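Local coordinates for 33-36 kDa outer membrane protein (Acinetobacter baumannii, PDB 6GIE) that probably forms a beta-barrel channel through the outer membrane, letting small solutes pass, as porins do, at residues 63-68 / 194-199; 54-59 / 68-73; 255-260 / 271-276. One frame throughout, in Å; residues are numbered along the deposited sequence.

Contact 1 (63-68 / 194-199)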
loop_
_atom_site.group_PDB
_atom_site.type_symbol
_atom_site.label_atom_id
_atom_site.label_comp_id
_atom_site.label_asym_id
_atom_site.label_seq_id
_atom_site.Cartn_x
_atom_site.Cartn_y
_atom_site.Cartn_z
ATOM N N LEU A 63 5.323 -0.355 -13.419
ATOM C CA LEU A 63 3.858 -0.384 -13.607
ATOM C C LEU A 63 3.195 -0.447 -12.248
ATOM O O LEU A 63 2.142 0.185 -12.037
ATOM C CB LEU A 63 3.382 -1.557 -14.457
ATOM C CG LEU A 63 3.766 -1.693 -15.924
ATOM C CD1 LEU A 63 3.352 -3.057 -16.479
ATOM C CD2 LEU A 63 3.125 -0.631 -16.748
ATOM N N ALA A 64 3.799 -1.138 -11.276
ATOM C CA ALA A 64 3.112 -1.209 -9.971
ATOM C C ALA A 64 2.788 0.171 -9.349
ATOM O O ALA A 64 1.826 0.264 -8.578
ATOM C CB ALA A 64 3.881 -2.063 -8.964
ATOM N N GLU A 65 3.596 1.206 -9.668
ATOM C CA GLU A 65 3.517 2.478 -9.000
ATOM C C GLU A 65 2.981 3.571 -9.912
ATOM O O GLU A 65 3.202 4.733 -9.670
ATOM C CB GLU A 65 4.917 2.923 -8.489
ATOM C CG GLU A 65 5.442 2.069 -7.355
ATOM C CD GLU A 65 4.626 2.123 -6.058
ATOM O OE1 GLU A 65 3.854 3.080 -5.807
ATOM O OE2 GLU A 65 4.705 1.140 -5.280
ATOM N N ALA A 66 2.280 3.193 -10.964
ATOM C CA ALA A 66 1.819 4.153 -11.969
ATOM C C ALA A 66 0.846 5.160 -11.379
ATOM O O ALA A 66 0.866 6.345 -11.825
ATOM C CB ALA A 66 1.163 3.415 -13.149
ATOM N N ALA A 67 0.022 4.738 -10.394
ATOM C CA ALA A 67 -1.002 5.690 -9.824
ATOM C C ALA A 67 -0.273 6.812 -9.065
ATOM O O ALA A 67 -0.530 8.050 -9.253
ATOM C CB ALA A 67 -2.020 5.008 -8.906
ATOM N N PHE A 68 0.609 6.382 -8.180
ATOM C CA PHE A 68 1.511 7.340 -7.504
ATOM C C PHE A 68 2.323 8.254 -8.455
ATOM O O PHE A 68 2.332 9.515 -8.326
ATOM C CB PHE A 68 2.455 6.630 -6.570
ATOM C CG PHE A 68 3.318 7.574 -5.799
ATOM C CD1 PHE A 68 2.801 8.282 -4.721
ATOM C CD2 PHE A 68 4.620 7.752 -6.140
ATOM C CE1 PHE A 68 3.623 9.191 -4.016
ATOM C CE2 PHE A 68 5.469 8.637 -5.427
ATOM C CZ PHE A 68 4.962 9.360 -4.380
ATOM N N ARG A 194 3.998 9.513 7.415
ATOM C CA ARG A 194 4.590 8.629 6.458
ATOM C C ARG A 194 5.218 9.293 5.246
ATOM O O ARG A 194 4.866 10.427 4.820
ATOM C CB ARG A 194 3.520 7.595 6.045
ATOM C CG ARG A 194 2.437 8.044 5.112
ATOM C CD ARG A 194 1.562 6.840 4.631
ATOM N NE ARG A 194 0.506 7.418 3.786
ATOM C CZ ARG A 194 0.597 7.538 2.481
ATOM N NH1 ARG A 194 1.595 6.995 1.814
ATOM N NH2 ARG A 194 -0.354 8.141 1.813
ATOM N N THR A 195 6.064 8.507 4.602
ATOM C CA THR A 195 6.722 8.978 3.412
ATOM C C THR A 195 6.677 7.945 2.346
ATOM O O THR A 195 6.599 6.785 2.663
ATOM C CB THR A 195 8.207 9.319 3.668
ATOM O OG1 THR A 195 8.922 8.157 4.035
ATOM C CG2 THR A 195 8.345 10.312 4.745
ATOM N N LYS A 196 6.693 8.398 1.096
ATOM C CA LYS A 196 6.770 7.535 -0.025
ATOM C C LYS A 196 7.647 8.074 -1.141
ATOM O O LYS A 196 7.521 9.230 -1.558
ATOM C CB LYS A 196 5.356 7.303 -0.622
ATOM C CG LYS A 196 5.270 6.136 -1.651
ATOM C CD LYS A 196 3.770 5.876 -1.987
ATOM C CE LYS A 196 3.491 5.079 -3.236
ATOM N NZ LYS A 196 3.981 3.711 -3.057
ATOM N N TYR A 197 8.486 7.196 -1.703
ATOM C CA TYR A 197 9.312 7.622 -2.857
ATOM C C TYR A 197 9.283 6.601 -3.931
ATOM O O TYR A 197 9.335 5.407 -3.640
ATOM C CB TYR A 197 10.803 7.887 -2.437
ATOM C CG TYR A 197 11.703 8.283 -3.614
ATOM C CD1 TYR A 197 11.625 9.550 -4.179
ATOM C CD2 TYR A 197 12.630 7.412 -4.130
ATOM C CE1 TYR A 197 12.450 9.897 -5.224
ATOM C CE2 TYR A 197 13.466 7.777 -5.170
ATOM C CZ TYR A 197 13.359 9.002 -5.702
ATOM O OH TYR A 197 14.132 9.338 -6.762
ATOM N N VAL A 198 9.377 7.070 -5.174
ATOM C CA VAL A 198 9.546 6.165 -6.315
ATOM C C VAL A 198 10.389 6.887 -7.315
ATOM O O VAL A 198 10.056 7.974 -7.738
ATOM C CB VAL A 198 8.194 5.710 -6.943
ATOM C CG1 VAL A 198 8.450 4.858 -8.181
ATOM C CG2 VAL A 198 7.435 4.864 -5.953
ATOM N N GLY A 199 11.557 6.337 -7.611
ATOM C CA GLY A 199 12.399 6.876 -8.651
ATOM C C GLY A 199 12.930 5.826 -9.618
ATOM O O GLY A 199 13.142 4.645 -9.272
#

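Contact 2 (54-59 / 68-73)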
loop_
_atom_site.group_PDB
_atom_site.type_symbol
_atom_site.label_atom_id
_atom_site.label_comp_id
_atom_site.label_asym_id
_atom_site.label_seq_id
_atom_site.Cartn_x
_atom_site.Cartn_y
_atom_site.Cartn_z
ATOM N N LYS A 54 -8.858 10.177 -13.135
ATOM C CA LYS A 54 -8.331 10.451 -14.452
ATOM C C LYS A 54 -7.630 9.175 -14.926
ATOM O O LYS A 54 -7.291 8.332 -14.101
ATOM C CB LYS A 54 -7.391 11.646 -14.298
ATOM C CG LYS A 54 -6.412 11.980 -15.419
ATOM C CD LYS A 54 -6.042 13.476 -15.440
ATOM C CE LYS A 54 -5.761 14.113 -14.063
ATOM N NZ LYS A 54 -6.270 15.536 -13.962
ATOM N N ASN A 55 -7.516 9.028 -16.244
ATOM C CA ASN A 55 -6.718 8.036 -16.887
ATOM C C ASN A 55 -5.324 7.998 -16.253
ATOM O O ASN A 55 -4.705 9.047 -16.044
ATOM C CB ASN A 55 -6.616 8.362 -18.367
ATOM C CG ASN A 55 -6.100 7.206 -19.184
ATOM O OD1 ASN A 55 -5.953 6.076 -18.692
ATOM N ND2 ASN A 55 -5.834 7.475 -20.466
ATOM N N VAL A 56 -4.885 6.797 -15.872
ATOM C CA VAL A 56 -3.548 6.587 -15.362
ATOM C C VAL A 56 -2.653 6.049 -16.468
ATOM O O VAL A 56 -2.944 5.010 -17.070
ATOM C CB VAL A 56 -3.526 5.574 -14.205
ATOM C CG1 VAL A 56 -2.059 5.343 -13.784
ATOM C CG2 VAL A 56 -4.362 6.097 -13.044
ATOM N N ASP A 57 -1.554 6.766 -16.714
ATOM C CA ASP A 57 -0.551 6.401 -17.732
ATOM C C ASP A 57 0.665 5.707 -17.089
ATOM O O ASP A 57 1.521 6.370 -16.481
ATOM C CB ASP A 57 -0.102 7.651 -18.449
ATOM C CG ASP A 57 0.904 7.368 -19.558
ATOM O OD1 ASP A 57 1.423 6.220 -19.637
ATOM O OD2 ASP A 57 1.171 8.305 -20.369
ATOM N N ALA A 58 0.753 4.400 -17.285
ATOM C CA ALA A 58 1.764 3.527 -16.653
ATOM C C ALA A 58 3.060 3.293 -17.459
ATOM O O ALA A 58 3.909 2.502 -17.024
ATOM C CB ALA A 58 1.129 2.147 -16.317
ATOM N N SER A 59 3.242 3.995 -18.570
ATOM C CA SER A 59 4.484 3.886 -19.337
ATOM C C SER A 59 5.612 4.803 -18.897
ATOM O O SER A 59 6.612 4.846 -19.568
ATOM C CB SER A 59 4.227 4.090 -20.838
ATOM O OG SER A 59 4.046 5.465 -21.158
ATOM N N PHE A 68 0.609 6.382 -8.180
ATOM C CA PHE A 68 1.511 7.340 -7.504
ATOM C C PHE A 68 2.323 8.254 -8.455
ATOM O O PHE A 68 2.332 9.515 -8.326
ATOM C CB PHE A 68 2.455 6.630 -6.570
ATOM C CG PHE A 68 3.318 7.574 -5.799
ATOM C CD1 PHE A 68 2.801 8.282 -4.721
ATOM C CD2 PHE A 68 4.620 7.752 -6.140
ATOM C CE1 PHE A 68 3.623 9.191 -4.016
ATOM C CE2 PHE A 68 5.469 8.637 -5.427
ATOM C CZ PHE A 68 4.962 9.360 -4.380
ATOM N N LEU A 69 2.927 7.669 -9.453
ATOM C CA LEU A 69 3.686 8.480 -10.383
ATOM C C LEU A 69 2.821 9.425 -11.210
ATOM O O LEU A 69 3.298 10.446 -11.654
ATOM C CB LEU A 69 4.555 7.631 -11.298
ATOM C CG LEU A 69 5.686 6.808 -10.610
ATOM C CD1 LEU A 69 6.310 5.816 -11.548
ATOM C CD2 LEU A 69 6.754 7.754 -10.095
ATOM N N ASN A 70 1.562 9.141 -11.494
ATOM C CA ASN A 70 0.883 10.247 -12.045
ATOM C C ASN A 70 -0.057 11.015 -11.081
ATOM O O ASN A 70 -0.856 11.789 -11.504
ATOM C CB ASN A 70 0.507 10.180 -13.560
ATOM C CG ASN A 70 0.121 8.821 -14.122
ATOM O OD1 ASN A 70 -0.827 8.833 -14.835
ATOM N ND2 ASN A 70 0.981 7.747 -14.050
ATOM N N GLN A 71 0.157 10.835 -9.774
ATOM C CA GLN A 71 -0.563 11.574 -8.743
ATOM C C GLN A 71 -2.030 11.434 -9.027
ATOM O O GLN A 71 -2.754 12.406 -9.116
ATOM C CB GLN A 71 -0.101 13.049 -8.726
ATOM C CG GLN A 71 1.380 13.073 -8.334
ATOM C CD GLN A 71 2.061 14.400 -8.599
ATOM O OE1 GLN A 71 1.720 15.396 -7.992
ATOM N NE2 GLN A 71 3.050 14.404 -9.494
ATOM N N ALA A 72 -2.467 10.188 -9.159
ATOM C CA ALA A 72 -3.839 9.913 -9.569
ATOM C C ALA A 72 -4.747 9.866 -8.344
ATOM O O ALA A 72 -4.745 8.904 -7.547
ATOM C CB ALA A 72 -3.876 8.607 -10.298
ATOM N N SER A 73 -5.531 10.932 -8.181
ATOM C CA SER A 73 -6.654 10.925 -7.236
ATOM C C SER A 73 -7.646 9.766 -7.561
ATOM O O SER A 73 -7.800 9.383 -8.747
ATOM C CB SER A 73 -7.395 12.243 -7.341
ATOM O OG SER A 73 -6.458 13.291 -7.073
HETATM O O HOH W 1 -6.647 10.062 -11.265
#

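Contact 3 (255-260 / 271-276). With C8E ((hydroxyethyloxy)tri(ethyloxy)octane), chain D; C8E ((hydroxyethyloxy)tri(ethyloxy)octane), chain C.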
loop_
_atom_site.group_PDB
_atom_site.type_symbol
_atom_site.label_atom_id
_atom_site.label_comp_id
_atom_site.label_asym_id
_atom_site.label_seq_id
_atom_site.Cartn_x
_atom_site.Cartn_y
_atom_site.Cartn_z
ATOM N N GLY A 255 9.060 -9.286 6.046
ATOM C CA GLY A 255 8.525 -9.931 4.910
ATOM C C GLY A 255 9.293 -9.760 3.621
ATOM O O GLY A 255 10.089 -8.842 3.464
ATOM N N GLY A 256 9.041 -10.680 2.692
ATOM C CA GLY A 256 9.466 -10.489 1.342
ATOM C C GLY A 256 8.284 -10.581 0.452
ATOM O O GLY A 256 7.334 -11.247 0.778
ATOM N N HIS A 257 8.372 -9.934 -0.687
ATOM C CA HIS A 257 7.236 -9.714 -1.549
ATOM C C HIS A 257 7.709 -9.715 -2.976
ATOM O O HIS A 257 8.735 -9.142 -3.275
ATOM C CB HIS A 257 6.618 -8.332 -1.283
ATOM C CG HIS A 257 6.313 -8.121 0.148
ATOM N ND1 HIS A 257 7.196 -7.493 0.995
ATOM C CD2 HIS A 257 5.319 -8.618 0.929
ATOM C CE1 HIS A 257 6.704 -7.524 2.223
ATOM N NE2 HIS A 257 5.572 -8.210 2.212
ATOM N N THR A 258 6.871 -10.203 -3.858
ATOM C CA THR A 258 7.223 -10.304 -5.227
ATOM C C THR A 258 6.007 -9.897 -6.013
ATOM O O THR A 258 4.866 -10.200 -5.577
ATOM C CB THR A 258 7.582 -11.786 -5.464
ATOM O OG1 THR A 258 8.754 -11.930 -6.257
ATOM C CG2 THR A 258 6.523 -12.537 -5.956
ATOM N N GLN A 259 6.225 -9.233 -7.157
ATOM C CA GLN A 259 5.146 -8.994 -8.027
ATOM C C GLN A 259 5.549 -8.919 -9.483
ATOM O O GLN A 259 6.617 -8.360 -9.810
ATOM C CB GLN A 259 4.361 -7.728 -7.582
ATOM C CG GLN A 259 3.180 -7.381 -8.495
ATOM C CD GLN A 259 2.359 -6.186 -8.038
ATOM O OE1 GLN A 259 1.123 -6.225 -8.080
ATOM N NE2 GLN A 259 3.033 -5.105 -7.636
ATOM N N TYR A 260 4.723 -9.515 -10.362
ATOM C CA TYR A 260 5.061 -9.514 -11.787
ATOM C C TYR A 260 3.868 -9.211 -12.648
ATOM O O TYR A 260 2.850 -9.878 -12.536
ATOM C CB TYR A 260 5.667 -10.861 -12.260
ATOM C CG TYR A 260 5.979 -10.893 -13.781
ATOM C CD1 TYR A 260 6.931 -10.045 -14.336
ATOM C CD2 TYR A 260 5.312 -11.732 -14.636
ATOM C CE1 TYR A 260 7.199 -10.028 -15.705
ATOM C CE2 TYR A 260 5.576 -11.758 -16.006
ATOM C CZ TYR A 260 6.523 -10.902 -16.546
ATOM O OH TYR A 260 6.808 -10.904 -17.902
ATOM N N ASP A 271 3.619 -13.183 -1.191
ATOM C CA ASP A 271 4.109 -12.516 0.041
ATOM C C ASP A 271 4.437 -13.569 1.081
ATOM O O ASP A 271 3.683 -14.557 1.269
ATOM C CB ASP A 271 3.038 -11.566 0.642
ATOM C CG ASP A 271 2.450 -10.607 -0.373
ATOM O OD1 ASP A 271 3.199 -9.709 -0.860
ATOM O OD2 ASP A 271 1.239 -10.773 -0.720
ATOM N N PHE A 272 5.557 -13.380 1.762
ATOM C CA PHE A 272 5.923 -14.258 2.833
ATOM C C PHE A 272 6.269 -13.365 4.005
ATOM O O PHE A 272 7.170 -12.524 3.888
ATOM C CB PHE A 272 7.118 -15.136 2.437
ATOM C CG PHE A 272 7.687 -15.918 3.588
ATOM C CD1 PHE A 272 6.850 -16.583 4.474
ATOM C CD2 PHE A 272 9.026 -16.067 3.750
ATOM C CE1 PHE A 272 7.335 -17.320 5.539
ATOM C CE2 PHE A 272 9.538 -16.846 4.810
ATOM C CZ PHE A 272 8.683 -17.444 5.722
ATOM N N VAL A 273 5.627 -13.590 5.152
ATOM C CA VAL A 273 5.696 -12.642 6.289
ATOM C C VAL A 273 5.852 -13.398 7.567
ATOM O O VAL A 273 5.111 -14.337 7.836
ATOM C CB VAL A 273 4.472 -11.721 6.339
ATOM C CG1 VAL A 273 4.522 -10.741 7.516
ATOM C CG2 VAL A 273 4.405 -10.880 5.063
ATOM N N LYS A 274 6.872 -13.071 8.327
ATOM C CA LYS A 274 7.097 -13.742 9.569
ATOM C C LYS A 274 6.873 -12.761 10.668
ATOM O O LYS A 274 7.144 -11.575 10.474
ATOM C CB LYS A 274 8.549 -14.171 9.676
ATOM C CG LYS A 274 8.936 -15.267 8.718
ATOM C CD LYS A 274 10.286 -15.917 9.014
ATOM C CE LYS A 274 10.244 -16.803 10.241
ATOM N NZ LYS A 274 11.454 -17.638 10.427
ATOM N N ALA A 275 6.424 -13.227 11.840
ATOM C CA ALA A 275 6.342 -12.334 13.010
ATOM C C ALA A 275 6.747 -13.075 14.238
ATOM O O ALA A 275 6.516 -14.267 14.333
ATOM C CB ALA A 275 4.946 -11.752 13.189
ATOM N N ASN A 276 7.356 -12.376 15.187
ATOM C CA ASN A 276 7.711 -13.007 16.453
ATOM C C ASN A 276 7.415 -12.155 17.715
ATOM O O ASN A 276 6.979 -10.967 17.621
ATOM C CB ASN A 276 9.136 -13.551 16.348
ATOM C CG ASN A 276 10.206 -12.549 16.699
ATOM O OD1 ASN A 276 11.300 -12.946 17.106
ATOM N ND2 ASN A 276 9.923 -11.270 16.545
HETATM O O12 C8E D . 14.400 -15.543 10.436
HETATM C C13 C8E D . 14.490 -16.277 9.214
HETATM C C14 C8E D . 14.302 -15.338 8.031
HETATM O O15 C8E D . 12.952 -15.424 7.573
HETATM C C16 C8E D . 12.746 -15.125 6.189
HETATM C C17 C8E D . 12.157 -13.728 6.109
HETATM O O18 C8E D . 11.912 -13.325 4.765
HETATM C C19 C8E D . 11.547 -11.958 4.668
HETATM C C20 C8E D . 12.755 -11.036 4.683
HETATM O O21 C8E D . 13.179 -10.804 3.334
HETATM C C6 C8E C . 8.309 -13.503 -9.939
HETATM C C7 C8E C . 7.362 -13.673 -8.787
HETATM C C8 C8E C . 5.965 -13.195 -9.122
HETATM O O9 C8E C . 5.018 -14.272 -8.946
HETATM C C10 C8E C . 4.711 -14.655 -7.610
HETATM C C11 C8E C . 3.788 -15.865 -7.555
HETATM O O12 C8E C . 4.399 -17.129 -7.226
HETATM C C13 C8E C . 5.604 -17.121 -6.512
HETATM C C14 C8E C . 5.781 -18.315 -5.602
HETATM O O15 C8E C . 6.532 -17.714 -4.550
HETATM C C16 C8E C . 6.779 -18.446 -3.388
HETATM C C17 C8E C . 6.817 -17.443 -2.250
HETATM O O18 C8E C . 7.324 -16.179 -2.660
HETATM C C19 C8E C . 7.162 -15.220 -1.605
HETATM C C20 C8E C . 7.710 -13.861 -2.037
HETATM O O21 C8E C . 9.042 -13.670 -1.539
HETATM O O HOH W 2 3.594 -9.147 -3.502
#

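Contact 1 (63-68 / 194-199)
A salt bridge backed by aromatic and aliphatic packing joins Glu65 and Phe68, in the long connection that carries the short helix 66-69, to Lys196 and Val198 of the barrel strand 190-200. Lys196 NZ donates to Glu65 OE1 at 2.8 Å; the two side chains come from opposite directions, and the amine meets the oxygen from above the carboxylate plane, 39° out of it. The lysine runs extended as far as CE and then bends at its last torsion (chi4 66°), which swings NZ toward the carboxylate. Lys196 CE is 3.9 Å from the Phe68 ring centroid, 27° off the ring normal, a CH-pi contact over one face. NZ itself is far from the ring, so any cation-pi attraction is weak at most. Val198 CG2 touches both residues, 3.7 Å from Glu65 CG and, obliquely to the ring, 4.0 Å from Phe68 CD2. Glu211 also pairs with Lys196 NZ, which probably favours the charged amine. Arg194, on the same side of the strand, bridges to Glu140; this is consistent with the connection folding inward against the lumen side of a porin barrel. Phe68 rests on Leu150 of strand 149-157, and Ala64 reaches strand 252-261.

Contact 2 (54-59 / 68-73)
The carboxamide of Asn70 meets the backbone of Asp57 through both of its polar atoms. At its oxygen edge, Asp57 N donates to Asn70 OD1 at 2.9 Å; the bond is nearly straight (163°) and lies in the carbonyl plane, on a lone pair. The other bond is less regular: Asn70 ND2 gives to Asp57 O at 2.8 Å with a bend to 132°, the acceptor standing far out of the amide plane and the donor well above the carbonyl plane of Asp57. Val56 CG1 lies obliquely on the opposite side of the amide plane from Asp57 O, 3.8 Å from Asn70 OD1. A first torsion of 35° directs the Asn70 amide at Asp57. Held at both atoms, the amide has its rotation fixed and satisfies an N-H and a C=O of strand 55-57 much as a neighbouring strand would.

The carboxylate of Asp57 turns from Asn70 and serves its own segment: Asp57 OD1 accepts from Ser59 N at 3.1 Å, an Asx turn, and from Ser59 OG on the syn side. Val56 CG2 touches Ala72 CB at 3.8 Å, and a water links Lys54 N to Ser73 O. Asn70 follows helix 66-69, whose end is a Schellman motif with Gln71 at C-prime; strand 55-57 lies against strand 22-35, with Val56 on Tyr23, and Val56 also packs on Ala66 of the helix.

Contact 3 (255-260 / 271-276)
The side chains of His257 and Asp271 cross at a slant on one side of the sheet, the imidazole and carboxylate planes 56° apart. The carboxylate comes to the ring's edge, near its plane: Asp271 OD1 is 3.0 Å from His257 CD2, whereas the ring nitrogen NE2 is too far for direct contact with that oxygen. His257 has CG anti to its carbonyl carbon (chi1 -53°), which leans the ring over the neighbouring strand until His257 NE2 lies 4.1 Å from Val273 CG2. A water lies 2.7 Å from both Asp271 OD1 and Thr258 O and bridges the acid to the facing strand.

Between the two non-hydrogen-bonded pairs, Gly255 with Val273 and His257 with Asp271, lies the hydrogen-bonded pair Gly256 with Phe272. Gly256 N reaches Phe272 O at 2.9 Å, and Phe272 N donates to Gly256 O, also at 2.9 Å and nearly straight.

Phe272 points to the face opposite His257. That side carries bound detergent: C16 of the C8E of chain D is 3.9 Å from Phe272 CE2, and the C8E of chain C lies beside Thr258. Detergent here is consistent with the surface that would meet membrane lipid, and the polar pair with the inner side of the wall. Segments 255-260 and 271-276 run at 174°, antiparallel, within the beta hairpin of strands 252-261 and 266-276, the repeating element of a porin barrel.

In the fold
From the N terminus, the chain passes through strands 22-35 and 43-52 before entering the long connection to strand 74-83. Contact 2 closes a local loop inside this connection, setting 54-59 against 68-73. Contact 1 starts between those two segments, shares Phe68 with the second and ends much later at 194-199, so the two contacts cross; Ala66 CB packing on Ala58 CB joins them directly. Together they fold the connection on itself and fix it to a strand of the barrel wall far along the sequence. Contact 3 follows in series, closing a hairpin near the C terminus. Its Gln259 meets Ala64, so residues 63-68 touch both the 194-199 and 255-260 strands of the barrel.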